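Local coordinates for insecticidal protein (Brevibacillus laterosporus, PDB 7ML9) that kills western corn rootworm, probably by assembling into a beta-barrel pore in the membrane like other toxins of the epsilon-toxin/MTX2 family, at residues Pro106-Lys111 with Arg203-Leu208; Thr127-Tyr132 with Ser186-Ser191; Thr135-Asn140 with Thr180-Val185; Leu285-Ile290 with Val304-Lys309. One frame throughout, in Å; residues are numbered along the deposited sequence. Where two conformers were deposited one is given.

In the fold
All four contacts are antiparallel pairings of the long strands that make up this elongated toxin. Interactions 1, 2 and 4 cluster far from the centre of the chain; interaction 3 lies nearer the middle, its centre about 21 Å from that of interaction 2 along the same two strands. Interactions 1 and 2 pack together where Ala206 CB meets Phe130 CG at 3.4 Å, their centres about 10 Å apart. Interaction 4 continues the sheet of interaction 1, with a salt bridge from Arg203 NH2 to Glu288 OE1 (2.5 Å). Interactions 2 and 3 are joined by a hydrogen bond between Tyr187 OH and Glu136 OE2 (2.6 Å). The sodium site at Glu30 and Asp34 belongs to none of these contacts.

Interaction 1: residues Pro106-Lys111 with Arg203-Leu208; sequences PLYAGK and RVLAYL. With EDO (1,2-ethanediol), chain I.
Four backbone hydrogen bonds join Pro106-Lys111 to Arg203-Leu208. Leu107 and Leu208 exchange two of them, Leu107 N to Leu208 O (2.8 Å) and Leu208 N to Leu107 O (2.7 Å); Ala109 N then reaches Ala206 O, and Ala206 N reaches Gly110 O. Among the aromatics, the Tyr108 ring approaches Tyr207 obliquely, planes at 58°, with Tyr108 CD1 above the rim of one face of the Tyr207 ring. With CG anti to the backbone N (chi1 177°), the Tyr108 ring has Gly110 N 3.5 Å above one face. These are antiparallel strands of the long sheet that gives epsilon-toxin-like proteins their extended shape, and strand 266-289 flanks Arg203-Leu208 on its other edge. Lys111 packs tightly alongside Leu205, its CB 3.4 Å from Leu205 CD2. At the polar end, ethanediol, probably from the crystallisation liquor, accepts a bond from Lys111 NZ at its O1 (2.7 Å). Arg203 NH1 approaches ethanediol O2 too closely to be trusted; NH2 pairs with Glu288.

Interaction 2: residues Thr127-Tyr132 with Ser186-Ser191; sequences TPEFNY and SYKSPS
An antiparallel strand pair, fraying into loop at one end, brings Thr127-Tyr132 against Ser186-Ser191 in the long sheet of this aerolysin-clan toxin. Tyr132 and Tyr187 form a hydrogen-bonded pair, each N reaching the other's O at 3.0 Å. Asn131 and Lys188 follow as a non-hydrogen-bonded pair, and Ser189 N binds Phe130 O. Beyond this, serine hydroxyls take over. With its OG between the backbone N and the carbonyl carbon (chi1 71°), Ser189 accepts from Phe130 N at OG (3.1 Å), and the same oxygen lies in plane at the edge of the Phe130 ring. Ser191 OG donates to Thr127 O at 2.6 Å, in the carbonyl plane. A water links Ser189 OG with Pro128 O and Pro190 O. On the side of the sheet that carries Asn131, Glu129 crosses Lys188 at an angle: Glu129 OE1 comes within 3.1 Å of Lys188 CD, whereas the salt bridge from Glu129 OE2 to Lys188 NZ is long, at 3.9 Å. A second water spans Glu129 OE2 and Ser191 N; a third joins Asn131 OD1 to Ser186 OG. Phe130 packs on Ala206 of strand 201-229 and Leu285 of strand 266-289, while Ser186 and Lys188 hand their outer backbone bonds to strand 303-323.

Interaction 3: residues Thr135-Asn140 with Thr180-Val185; sequences TESTSN and TKTKQV
Glu136 and Lys183 satisfy each other's backbone groups: Glu136 N donates to Lys183 O at 2.9 Å, though bent to 130° at the hydrogen, and Lys183 N returns a bond to Glu136 O. Thr138 and Lys181 repeat the exchange with straighter bonds, both 2.9 Å between N and O. The flanking Thr135-Gln184, Ser137-Thr182 and Ser139-Thr180 pairs are non-hydrogen-bonded. One side-chain bond spans the strands, from Gln184 NE2 to Thr135 OG1 (3.0 Å), with the hydroxyl oxygen close to the amide plane; a bend at chi2 (82°) folds the glutamine back toward the threonine. The Glu136 side chain crosses that of Val185 at about a right angle, OE2 lying 3.6 Å from Val185 CG2. The same OE2 makes a hydrogen bond with Tyr187 OH and a salt bridge with Arg314 NE. Thr138 OG1 bonds to Ser277 OG, which also serves Ser137 O, and Thr135 O is met by Asn278 ND2. Rich in Ser and Thr, this pair of long antiparallel strands is consistent with the beta-pore-forming family. Strand 266-289 takes the outer backbone bonds of Ser137 and Ser139, and strand 303-323 those of Thr180 and Thr182.

Interaction 4: residues Leu285-Ile290 with Val304-Lys309; sequences LKIEDI and VVQEIK
Ile287 faces both Val305 and Gln306 across a classic beta bulge, the point where Leu285-Ile290 and Val304-Lys309 slip by one residue in their antiparallel register. Its O takes the N-H of Val305 at 2.7 Å, almost straight at 176°, while its N donates to Gln306 O. Before the bulge, Leu285 and Ile308 form a regular hydrogen-bonded pair; after it, Glu288 sits opposite Val304. Lys286 can be followed outward from CB, which leaves the strand on the face shared with Glu307 and Val304. CG stands anti to the backbone N (chi1 174°), alongside the Glu307 side chain, and lies 4.0 Å from Glu307 OE2. A bend at chi3 sets CE 3.8 Å from Val304 CG2. A second bend, at chi4, places NZ 3.6 Å from that same Val304 CG2, where it makes a salt bridge to Glu288 OE2 (3.4 Å) within its own strand, its hydrogen bond weak; the Glu307 carboxylate runs near it without charged contact. Glu288 also pairs with Arg203, so two cations probably help keep this buried carboxylate ionised. On the other face Ile287 and Gln306 run side by side, both packing on Ile194 of strand 193-196, and Ile287 CG1 comes to 3.9 Å from Gln306 CB.

Interaction 1: residues Pro106-Lys111 with Arg203-Leu208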
loop_
_atom_site.group_PDB
_atom_site.type_symbol
_atom_site.label_atom_id
_atom_site.label_comp_id
_atom_site.label_asym_id
_atom_site.label_seq_id
_atom_site.Cartn_x
_atom_site.Cartn_y
_atom_site.Cartn_z
ATOM N N PRO A 106 -25.358 7.978 -4.645
ATOM C CA PRO A 106 -26.238 7.214 -3.754
ATOM C C PRO A 106 -27.049 6.187 -4.531
ATOM O O PRO A 106 -27.420 6.390 -5.691
ATOM C CB PRO A 106 -27.136 8.287 -3.126
ATOM C CG PRO A 106 -26.393 9.583 -3.332
ATOM C CD PRO A 106 -25.691 9.412 -4.649
ATOM N N LEU A 107 -27.299 5.053 -3.883
ATOM C CA LEU A 107 -27.937 3.909 -4.524
ATOM C C LEU A 107 -29.322 3.720 -3.912
ATOM O O LEU A 107 -29.443 3.528 -2.703
ATOM C CB LEU A 107 -27.083 2.643 -4.357
ATOM C CG LEU A 107 -25.685 2.714 -5.005
ATOM C CD1 LEU A 107 -24.779 1.545 -4.578
ATOM C CD2 LEU A 107 -25.788 2.807 -6.512
ATOM N N TYR A 108 -30.350 3.790 -4.745
ATOM C CA TYR A 108 -31.723 3.571 -4.280
ATOM C C TYR A 108 -31.898 2.152 -3.734
ATOM O O TYR A 108 -31.592 1.176 -4.420
ATOM C CB TYR A 108 -32.685 3.830 -5.435
ATOM C CG TYR A 108 -34.129 3.558 -5.085
ATOM C CD1 TYR A 108 -34.758 4.267 -4.067
ATOM C CD2 TYR A 108 -34.847 2.577 -5.750
ATOM C CE1 TYR A 108 -36.081 4.016 -3.739
ATOM C CE2 TYR A 108 -36.170 2.313 -5.428
ATOM C CZ TYR A 108 -36.780 3.046 -4.424
ATOM O OH TYR A 108 -38.093 2.788 -4.106
ATOM N N ALA A 109 -32.373 2.042 -2.487
ATOM C CA ALA A 109 -32.514 0.772 -1.792
ATOM C C ALA A 109 -33.961 0.287 -1.653
ATOM O O ALA A 109 -34.169 -0.879 -1.290
ATOM C CB ALA A 109 -31.896 0.859 -0.390
ATOM N N GLY A 110 -34.961 1.135 -1.889
ATOM C CA GLY A 110 -36.345 0.699 -1.801
ATOM C C GLY A 110 -37.204 1.744 -1.112
ATOM O O GLY A 110 -36.750 2.844 -0.787
ATOM N N LYS A 111 -38.469 1.399 -0.879
ATOM C CA LYS A 111 -39.378 2.370 -0.264
ATOM C C LYS A 111 -40.515 1.657 0.447
ATOM O O LYS A 111 -40.785 0.485 0.187
ATOM C CB LYS A 111 -39.940 3.335 -1.302
ATOM C CG LYS A 111 -40.853 2.717 -2.362
ATOM C CD LYS A 111 -41.102 3.744 -3.465
ATOM C CE LYS A 111 -42.130 3.287 -4.503
ATOM N NZ LYS A 111 -42.973 2.143 -4.039
ATOM N N ARG A 203 -44.376 8.613 2.500
ATOM C CA ARG A 203 -43.576 7.635 1.783
ATOM C C ARG A 203 -42.145 7.783 2.270
ATOM O O ARG A 203 -41.638 8.904 2.349
ATOM C CB ARG A 203 -43.661 7.870 0.278
ATOM C CG ARG A 203 -42.974 6.835 -0.557
ATOM C CD ARG A 203 -43.448 6.949 -1.990
ATOM N NE ARG A 203 -42.712 7.973 -2.718
ATOM C CZ ARG A 203 -43.138 8.548 -3.836
ATOM N NH1 ARG A 203 -44.312 8.206 -4.352
ATOM N NH2 ARG A 203 -42.393 9.473 -4.435
ATOM N N VAL A 204 -41.515 6.668 2.636
ATOM C CA VAL A 204 -40.107 6.651 3.025
ATOM C C VAL A 204 -39.317 6.019 1.889
ATOM O O VAL A 204 -39.562 4.860 1.538
ATOM C CB VAL A 204 -39.878 5.875 4.328
ATOM C CG1 VAL A 204 -38.404 5.986 4.749
ATOM C CG2 VAL A 204 -40.791 6.391 5.412
ATOM N N LEU A 205 -38.382 6.776 1.311
ATOM C CA LEU A 205 -37.438 6.272 0.317
ATOM C C LEU A 205 -36.063 6.133 0.955
ATOM O O LEU A 205 -35.621 7.025 1.688
ATOM C CB LEU A 205 -37.327 7.203 -0.889
ATOM C CG LEU A 205 -38.545 7.705 -1.660
ATOM C CD1 LEU A 205 -38.088 8.474 -2.890
ATOM C CD2 LEU A 205 -39.389 6.572 -2.099
ATOM N N ALA A 206 -35.374 5.025 0.665
ATOM C CA ALA A 206 -34.075 4.736 1.265
ATOM C C ALA A 206 -32.999 4.710 0.190
ATOM O O ALA A 206 -33.214 4.183 -0.914
ATOM C CB ALA A 206 -34.077 3.399 2.023
ATOM N N TYR A 207 -31.843 5.292 0.517
ATOM C CA TYR A 207 -30.690 5.322 -0.370
ATOM C C TYR A 207 -29.452 4.911 0.406
ATOM O O TYR A 207 -29.263 5.327 1.553
ATOM C CB TYR A 207 -30.474 6.711 -0.972
ATOM C CG TYR A 207 -31.618 7.193 -1.817
ATOM C CD1 TYR A 207 -32.734 7.781 -1.232
ATOM C CD2 TYR A 207 -31.585 7.069 -3.193
ATOM C CE1 TYR A 207 -33.789 8.230 -2.006
ATOM C CE2 TYR A 207 -32.636 7.522 -3.977
ATOM C CZ TYR A 207 -33.736 8.101 -3.370
ATOM O OH TYR A 207 -34.791 8.546 -4.130
ATOM N N LEU A 208 -28.620 4.071 -0.213
ATOM C CA LEU A 208 -27.333 3.713 0.370
ATOM C C LEU A 208 -26.294 4.722 -0.117
ATOM O O LEU A 208 -26.131 4.916 -1.326
ATOM C CB LEU A 208 -26.922 2.293 -0.020
ATOM C CG LEU A 208 -25.521 1.854 0.432
ATOM C CD1 LEU A 208 -25.452 1.693 1.941
ATOM C CD2 LEU A 208 -25.138 0.553 -0.265
HETATM C C1 EDO I . -45.682 4.425 -2.794
HETATM O O1 EDO I . -44.759 3.407 -2.390
HETATM C C2 EDO I . -45.498 4.748 -4.267
HETATM O O2 EDO I . -45.375 6.167 -4.398
#

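Interaction 2: residues Thr127-Tyr132 with Ser186-Ser191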
loop_
_atom_site.group_PDB
_atom_site.type_symbol
_atom_site.label_atom_id
_atom_site.label_comp_id
_atom_site.label_asym_id
_atom_site.label_seq_id
_atom_site.Cartn_x
_atom_site.Cartn_y
_atom_site.Cartn_z
ATOM N N THR A 127 -40.500 2.710 10.670
ATOM C CA THR A 127 -40.243 2.265 9.309
ATOM C C THR A 127 -39.772 0.816 9.309
ATOM O O THR A 127 -39.312 0.293 10.328
ATOM C CB THR A 127 -39.181 3.137 8.632
ATOM O OG1 THR A 127 -37.908 2.934 9.267
ATOM C CG2 THR A 127 -39.553 4.599 8.688
ATOM N N PRO A 128 -39.882 0.136 8.176
ATOM C CA PRO A 128 -39.206 -1.154 8.032
ATOM C C PRO A 128 -37.698 -0.941 8.030
ATOM O O PRO A 128 -37.198 0.185 7.962
ATOM C CB PRO A 128 -39.702 -1.680 6.680
ATOM C CG PRO A 128 -40.891 -0.822 6.328
ATOM C CD PRO A 128 -40.654 0.500 6.977
ATOM N N GLU A 129 -36.967 -2.046 8.134
ATOM C CA GLU A 129 -35.546 -2.023 7.819
ATOM C C GLU A 129 -35.359 -2.040 6.313
ATOM O O GLU A 129 -36.076 -2.738 5.592
ATOM C CB GLU A 129 -34.841 -3.219 8.449
ATOM C CG GLU A 129 -34.802 -3.126 9.946
ATOM C CD GLU A 129 -34.217 -4.358 10.584
ATOM O OE1 GLU A 129 -34.090 -5.387 9.882
ATOM O OE2 GLU A 129 -33.895 -4.299 11.789
ATOM N N PHE A 130 -34.417 -1.248 5.829
ATOM C CA PHE A 130 -34.038 -1.334 4.433
ATOM C C PHE A 130 -32.715 -2.088 4.350
ATOM O O PHE A 130 -32.044 -2.310 5.363
ATOM C CB PHE A 130 -33.950 0.051 3.800
ATOM C CG PHE A 130 -35.282 0.786 3.756
ATOM C CD1 PHE A 130 -35.677 1.593 4.808
ATOM C CD2 PHE A 130 -36.116 0.668 2.649
ATOM C CE1 PHE A 130 -36.887 2.272 4.771
ATOM C CE2 PHE A 130 -37.344 1.345 2.595
ATOM C CZ PHE A 130 -37.723 2.142 3.662
ATOM N N ASN A 131 -32.367 -2.519 3.140
ATOM C CA ASN A 131 -31.187 -3.355 2.952
ATOM C C ASN A 131 -30.592 -3.099 1.579
ATOM O O ASN A 131 -31.233 -2.530 0.690
ATOM C CB ASN A 131 -31.516 -4.845 3.107
ATOM C CG ASN A 131 -32.214 -5.421 1.879
ATOM O OD1 ASN A 131 -31.574 -5.754 0.869
ATOM N ND2 ASN A 131 -33.537 -5.552 1.967
ATOM N N TYR A 132 -29.347 -3.541 1.404
ATOM C CA TYR A 132 -28.699 -3.451 0.105
ATOM C C TYR A 132 -27.630 -4.529 0.079
ATOM O O TYR A 132 -26.968 -4.764 1.088
ATOM C CB TYR A 132 -28.086 -2.063 -0.156
ATOM C CG TYR A 132 -27.942 -1.737 -1.619
ATOM C CD1 TYR A 132 -26.799 -2.100 -2.325
ATOM C CD2 TYR A 132 -28.954 -1.076 -2.308
ATOM C CE1 TYR A 132 -26.678 -1.818 -3.679
ATOM C CE2 TYR A 132 -28.833 -0.792 -3.655
ATOM C CZ TYR A 132 -27.689 -1.160 -4.329
ATOM O OH TYR A 132 -27.576 -0.883 -5.661
ATOM N N SER A 186 -24.231 -7.563 3.331
ATOM C CA SER A 186 -25.572 -7.015 3.455
ATOM C C SER A 186 -25.480 -5.810 4.377
ATOM O O SER A 186 -24.986 -5.926 5.506
ATOM C CB SER A 186 -26.555 -8.053 3.999
ATOM O OG SER A 186 -27.890 -7.596 3.856
ATOM N N TYR A 187 -25.916 -4.657 3.877
ATOM C CA TYR A 187 -26.082 -3.455 4.678
ATOM C C TYR A 187 -27.543 -3.332 5.089
ATOM O O TYR A 187 -28.439 -3.578 4.279
ATOM C CB TYR A 187 -25.672 -2.209 3.898
ATOM C CG TYR A 187 -24.195 -2.148 3.548
ATOM C CD1 TYR A 187 -23.227 -2.518 4.465
ATOM C CD2 TYR A 187 -23.783 -1.689 2.307
ATOM C CE1 TYR A 187 -21.872 -2.440 4.146
ATOM C CE2 TYR A 187 -22.426 -1.609 1.977
ATOM C CZ TYR A 187 -21.488 -1.988 2.902
ATOM O OH TYR A 187 -20.148 -1.903 2.570
ATOM N N LYS A 188 -27.777 -2.941 6.337
ATOM C CA LYS A 188 -29.129 -2.818 6.866
ATOM C C LYS A 188 -29.276 -1.487 7.592
ATOM O O LYS A 188 -28.363 -1.051 8.302
ATOM C CB LYS A 188 -29.437 -3.981 7.803
ATOM C CG LYS A 188 -30.791 -3.947 8.462
ATOM C CD LYS A 188 -31.056 -5.269 9.166
ATOM C CE LYS A 188 -29.905 -5.651 10.078
ATOM N NZ LYS A 188 -30.346 -5.856 11.487
ATOM N N SER A 189 -30.418 -0.822 7.386
ATOM C CA SER A 189 -30.742 0.381 8.141
ATOM C C SER A 189 -31.721 0.011 9.236
ATOM O O SER A 189 -32.753 -0.615 8.937
ATOM C CB SER A 189 -31.350 1.448 7.238
ATOM O OG SER A 189 -32.645 1.061 6.840
ATOM N N PRO A 190 -31.441 0.325 10.499
ATOM C CA PRO A 190 -32.409 0.017 11.555
ATOM C C PRO A 190 -33.702 0.802 11.362
ATOM O O PRO A 190 -33.753 1.833 10.684
ATOM C CB PRO A 190 -31.687 0.433 12.844
ATOM C CG PRO A 190 -30.232 0.486 12.470
ATOM C CD PRO A 190 -30.197 0.904 11.032
ATOM N N SER A 191 -34.764 0.257 11.937
ATOM C CA SER A 191 -36.071 0.903 11.913
ATOM C C SER A 191 -36.006 2.296 12.539
ATOM O O SER A 191 -35.412 2.480 13.602
ATOM C CB SER A 191 -37.067 0.022 12.668
ATOM O OG SER A 191 -38.342 0.637 12.738
HETATM O O HOH W 1 -34.935 2.017 8.229
HETATM O O HOH W 2 -34.719 -2.271 13.417
HETATM O O HOH W 3 -29.312 -7.411 1.712
#

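Interaction 3: residues Thr135-Asn140 with Thr180-Val185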
loop_
_atom_site.group_PDB
_atom_site.type_symbol
_atom_site.label_atom_id
_atom_site.label_comp_id
_atom_site.label_asym_id
_atom_site.label_seq_id
_atom_site.Cartn_x
_atom_site.Cartn_y
_atom_site.Cartn_z
ATOM N N THR A 135 -21.067 -5.151 -3.007
ATOM C CA THR A 135 -19.749 -5.767 -3.152
ATOM C C THR A 135 -18.683 -4.744 -2.775
ATOM O O THR A 135 -18.394 -3.827 -3.546
ATOM C CB THR A 135 -19.538 -6.279 -4.569
ATOM O OG1 THR A 135 -20.538 -7.259 -4.875
ATOM C CG2 THR A 135 -18.133 -6.905 -4.703
ATOM N N GLU A 136 -18.122 -4.905 -1.580
ATOM C CA GLU A 136 -16.918 -4.190 -1.189
ATOM C C GLU A 136 -15.719 -4.782 -1.922
ATOM O O GLU A 136 -15.617 -6.001 -2.115
ATOM C CB GLU A 136 -16.699 -4.283 0.322
ATOM C CG GLU A 136 -17.850 -3.770 1.181
ATOM C CD GLU A 136 -17.634 -4.067 2.641
ATOM O OE1 GLU A 136 -16.683 -4.817 2.960
ATOM O OE2 GLU A 136 -18.407 -3.565 3.479
ATOM N N SER A 137 -14.817 -3.909 -2.341
ATOM C CA SER A 137 -13.639 -4.299 -3.093
ATOM C C SER A 137 -12.432 -3.577 -2.518
ATOM O O SER A 137 -12.516 -2.391 -2.191
ATOM C CB SER A 137 -13.788 -3.955 -4.581
ATOM O OG SER A 137 -12.896 -4.711 -5.372
ATOM N N THR A 138 -11.325 -4.300 -2.378
ATOM C CA THR A 138 -10.029 -3.707 -2.059
ATOM C C THR A 138 -9.023 -4.232 -3.065
ATOM O O THR A 138 -8.928 -5.448 -3.261
ATOM C CB THR A 138 -9.568 -4.063 -0.652
ATOM O OG1 THR A 138 -10.500 -3.562 0.310
ATOM C CG2 THR A 138 -8.185 -3.461 -0.387
ATOM N N SER A 139 -8.286 -3.336 -3.717
ATOM C CA SER A 139 -7.244 -3.783 -4.624
ATOM C C SER A 139 -5.956 -3.004 -4.369
ATOM O O SER A 139 -5.960 -1.902 -3.804
ATOM C CB SER A 139 -7.680 -3.677 -6.094
ATOM O OG SER A 139 -7.913 -2.347 -6.491
ATOM N N ASN A 140 -4.839 -3.610 -4.764
ATOM C CA ASN A 140 -3.548 -2.952 -4.643
ATOM C C ASN A 140 -2.721 -3.276 -5.881
ATOM O O ASN A 140 -3.017 -4.217 -6.621
ATOM C CB ASN A 140 -2.858 -3.348 -3.326
ATOM C CG ASN A 140 -2.252 -4.756 -3.352
ATOM O OD1 ASN A 140 -1.568 -5.132 -4.299
ATOM N ND2 ASN A 140 -2.472 -5.519 -2.282
ATOM N N THR A 180 -6.727 -8.268 -5.865
ATOM C CA THR A 180 -8.093 -7.780 -5.681
ATOM C C THR A 180 -8.844 -8.746 -4.777
ATOM O O THR A 180 -8.860 -9.952 -5.028
ATOM C CB THR A 180 -8.846 -7.617 -7.011
ATOM O OG1 THR A 180 -8.233 -6.593 -7.798
ATOM C CG2 THR A 180 -10.307 -7.217 -6.754
ATOM N N LYS A 181 -9.446 -8.215 -3.718
ATOM C CA LYS A 181 -10.234 -8.969 -2.747
ATOM C C LYS A 181 -11.639 -8.379 -2.717
ATOM O O LYS A 181 -11.778 -7.154 -2.619
ATOM C CB LYS A 181 -9.622 -8.864 -1.347
ATOM C CG LYS A 181 -8.673 -9.963 -0.899
ATOM C CD LYS A 181 -8.440 -9.813 0.612
ATOM C CE LYS A 181 -7.493 -10.851 1.200
ATOM N NZ LYS A 181 -6.053 -10.551 0.926
ATOM N N THR A 182 -12.675 -9.219 -2.801
ATOM C CA THR A 182 -14.052 -8.733 -2.746
ATOM C C THR A 182 -14.822 -9.465 -1.663
ATOM O O THR A 182 -14.599 -10.653 -1.417
ATOM C CB THR A 182 -14.800 -8.896 -4.079
ATOM O OG1 THR A 182 -14.819 -10.277 -4.456
ATOM C CG2 THR A 182 -14.150 -8.074 -5.172
ATOM N N LYS A 183 -15.719 -8.735 -1.010
ATOM C CA LYS A 183 -16.690 -9.302 -0.089
ATOM C C LYS A 183 -18.067 -8.810 -0.504
ATOM O O LYS A 183 -18.270 -7.604 -0.670
ATOM C CB LYS A 183 -16.438 -8.899 1.366
ATOM C CG LYS A 183 -15.034 -9.046 1.889
ATOM C CD LYS A 183 -15.019 -8.688 3.363
ATOM C CE LYS A 183 -13.626 -8.307 3.831
ATOM N NZ LYS A 183 -12.734 -9.494 3.875
ATOM N N GLN A 184 -19.006 -9.732 -0.689
ATOM C CA GLN A 184 -20.402 -9.333 -0.700
ATOM C C GLN A 184 -20.853 -9.172 0.740
ATOM O O GLN A 184 -20.532 -9.996 1.603
ATOM C CB GLN A 184 -21.277 -10.348 -1.431
ATOM C CG GLN A 184 -21.279 -10.141 -2.924
ATOM C CD GLN A 184 -20.059 -10.758 -3.566
ATOM O OE1 GLN A 184 -19.591 -11.806 -3.131
ATOM N NE2 GLN A 184 -19.529 -10.106 -4.592
ATOM N N VAL A 185 -21.560 -8.079 1.013
ATOM C CA VAL A 185 -22.060 -7.826 2.352
ATOM C C VAL A 185 -23.521 -7.416 2.233
ATOM O O VAL A 185 -23.996 -7.002 1.175
ATOM C CB VAL A 185 -21.250 -6.735 3.097
ATOM C CG1 VAL A 185 -19.785 -7.146 3.247
ATOM C CG2 VAL A 185 -21.359 -5.391 2.360
#

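Interaction 4: residues Leu285-Ile290 with Val304-Lys309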
loop_
_atom_site.group_PDB
_atom_site.type_symbol
_atom_site.label_atom_id
_atom_site.label_comp_id
_atom_site.label_asym_id
_atom_site.label_seq_id
_atom_site.Cartn_x
_atom_site.Cartn_y
_atom_site.Cartn_z
ATOM N N LEU A 285 -32.588 8.315 4.659
ATOM C CA LEU A 285 -34.022 8.140 4.455
ATOM C C LEU A 285 -34.651 9.483 4.114
ATOM O O LEU A 285 -34.428 10.473 4.814
ATOM C CB LEU A 285 -34.694 7.555 5.694
ATOM C CG LEU A 285 -34.192 6.216 6.212
ATOM C CD1 LEU A 285 -35.123 5.671 7.288
ATOM C CD2 LEU A 285 -34.065 5.250 5.061
ATOM N N LYS A 286 -35.410 9.513 3.033
ATOM C CA LYS A 286 -36.108 10.696 2.559
ATOM C C LYS A 286 -37.603 10.479 2.777
ATOM O O LYS A 286 -38.168 9.493 2.287
ATOM C CB LYS A 286 -35.769 10.919 1.090
ATOM C CG LYS A 286 -36.485 12.018 0.358
ATOM C CD LYS A 286 -36.285 11.797 -1.137
ATOM C CE LYS A 286 -35.798 13.035 -1.857
ATOM N NZ LYS A 286 -36.671 13.357 -3.023
ATOM N N ILE A 287 -38.234 11.383 3.525
ATOM C CA ILE A 287 -39.642 11.266 3.904
ATOM C C ILE A 287 -40.458 12.217 3.046
ATOM O O ILE A 287 -40.226 13.431 3.071
ATOM C CB ILE A 287 -39.849 11.585 5.390
ATOM C CG1 ILE A 287 -38.816 10.859 6.248
ATOM C CG2 ILE A 287 -41.299 11.285 5.801
ATOM C CD1 ILE A 287 -38.861 9.362 6.122
ATOM N N GLU A 288 -41.425 11.680 2.303
ATOM C CA GLU A 288 -42.258 12.470 1.407
ATOM C C GLU A 288 -43.717 12.417 1.842
ATOM O O GLU A 288 -44.232 11.355 2.199
ATOM C CB GLU A 288 -42.158 11.982 -0.034
ATOM C CG GLU A 288 -40.794 12.165 -0.671
ATOM C CD GLU A 288 -40.759 11.682 -2.111
ATOM O OE1 GLU A 288 -41.698 10.960 -2.522
ATOM O OE2 GLU A 288 -39.796 12.031 -2.834
ATOM N N ASP A 289 -44.381 13.568 1.787
ATOM C CA ASP A 289 -45.818 13.657 2.040
ATOM C C ASP A 289 -46.526 13.381 0.721
ATOM O O ASP A 289 -46.419 14.172 -0.224
ATOM C CB ASP A 289 -46.173 15.035 2.593
ATOM C CG ASP A 289 -47.625 15.134 3.064
ATOM O OD1 ASP A 289 -48.436 14.248 2.728
ATOM O OD2 ASP A 289 -47.944 16.108 3.778
ATOM N N ILE A 290 -47.221 12.251 0.639
ATOM C CA ILE A 290 -47.950 11.883 -0.564
ATOM C C ILE A 290 -49.457 11.878 -0.315
ATOM O O ILE A 290 -50.198 11.235 -1.049
ATOM C CB ILE A 290 -47.479 10.530 -1.120
ATOM C CG1 ILE A 290 -47.587 9.449 -0.051
ATOM C CG2 ILE A 290 -46.053 10.643 -1.631
ATOM C CD1 ILE A 290 -47.654 8.046 -0.623
ATOM N N VAL A 304 -40.989 16.698 0.118
ATOM C CA VAL A 304 -40.090 16.145 1.119
ATOM C C VAL A 304 -40.308 16.863 2.439
ATOM O O VAL A 304 -40.324 18.096 2.504
ATOM C CB VAL A 304 -38.627 16.231 0.663
ATOM C CG1 VAL A 304 -37.712 15.680 1.752
ATOM C CG2 VAL A 304 -38.440 15.430 -0.620
ATOM N N VAL A 305 -40.484 16.086 3.498
ATOM C CA VAL A 305 -40.798 16.613 4.813
ATOM C C VAL A 305 -39.638 16.458 5.789
ATOM O O VAL A 305 -39.525 17.260 6.729
ATOM C CB VAL A 305 -42.071 15.927 5.355
ATOM C CG1 VAL A 305 -42.098 15.860 6.880
ATOM C CG2 VAL A 305 -43.303 16.624 4.796
ATOM N N GLN A 306 -38.752 15.492 5.573
ATOM C CA GLN A 306 -37.706 15.162 6.524
ATOM C C GLN A 306 -36.696 14.279 5.807
ATOM O O GLN A 306 -37.051 13.541 4.876
ATOM C CB GLN A 306 -38.296 14.444 7.745
ATOM C CG GLN A 306 -37.342 14.182 8.885
ATOM C CD GLN A 306 -37.960 13.279 9.933
ATOM O OE1 GLN A 306 -39.110 12.854 9.798
ATOM N NE2 GLN A 306 -37.202 12.973 10.981
ATOM N N GLU A 307 -35.432 14.400 6.211
ATOM C CA GLU A 307 -34.384 13.476 5.796
ATOM C C GLU A 307 -33.605 13.047 7.027
ATOM O O GLU A 307 -33.389 13.845 7.943
ATOM C CB GLU A 307 -33.449 14.086 4.748
ATOM C CG GLU A 307 -34.110 14.234 3.394
ATOM C CD GLU A 307 -33.165 14.707 2.308
ATOM O OE1 GLU A 307 -32.029 15.097 2.639
ATOM O OE2 GLU A 307 -33.563 14.698 1.122
ATOM N N ILE A 308 -33.225 11.769 7.062
ATOM C CA ILE A 308 -32.547 11.179 8.207
ATOM C C ILE A 308 -31.324 10.425 7.706
ATOM O O ILE A 308 -31.438 9.577 6.814
ATOM C CB ILE A 308 -33.458 10.216 8.990
ATOM C CG1 ILE A 308 -34.863 10.788 9.159
ATOM C CG2 ILE A 308 -32.843 9.864 10.337
ATOM C CD1 ILE A 308 -35.763 9.869 9.935
ATOM N N LYS A 309 -30.166 10.720 8.290
ATOM C CA LYS A 309 -28.975 9.904 8.103
ATOM C C LYS A 309 -28.995 8.786 9.133
ATOM O O LYS A 309 -29.144 9.044 10.330
ATOM C CB LYS A 309 -27.712 10.752 8.256
ATOM C CG LYS A 309 -27.128 11.248 6.944
ATOM C CD LYS A 309 -25.615 11.389 7.059
ATOM C CE LYS A 309 -25.030 12.115 5.864
ATOM N NZ LYS A 309 -23.935 11.326 5.239
#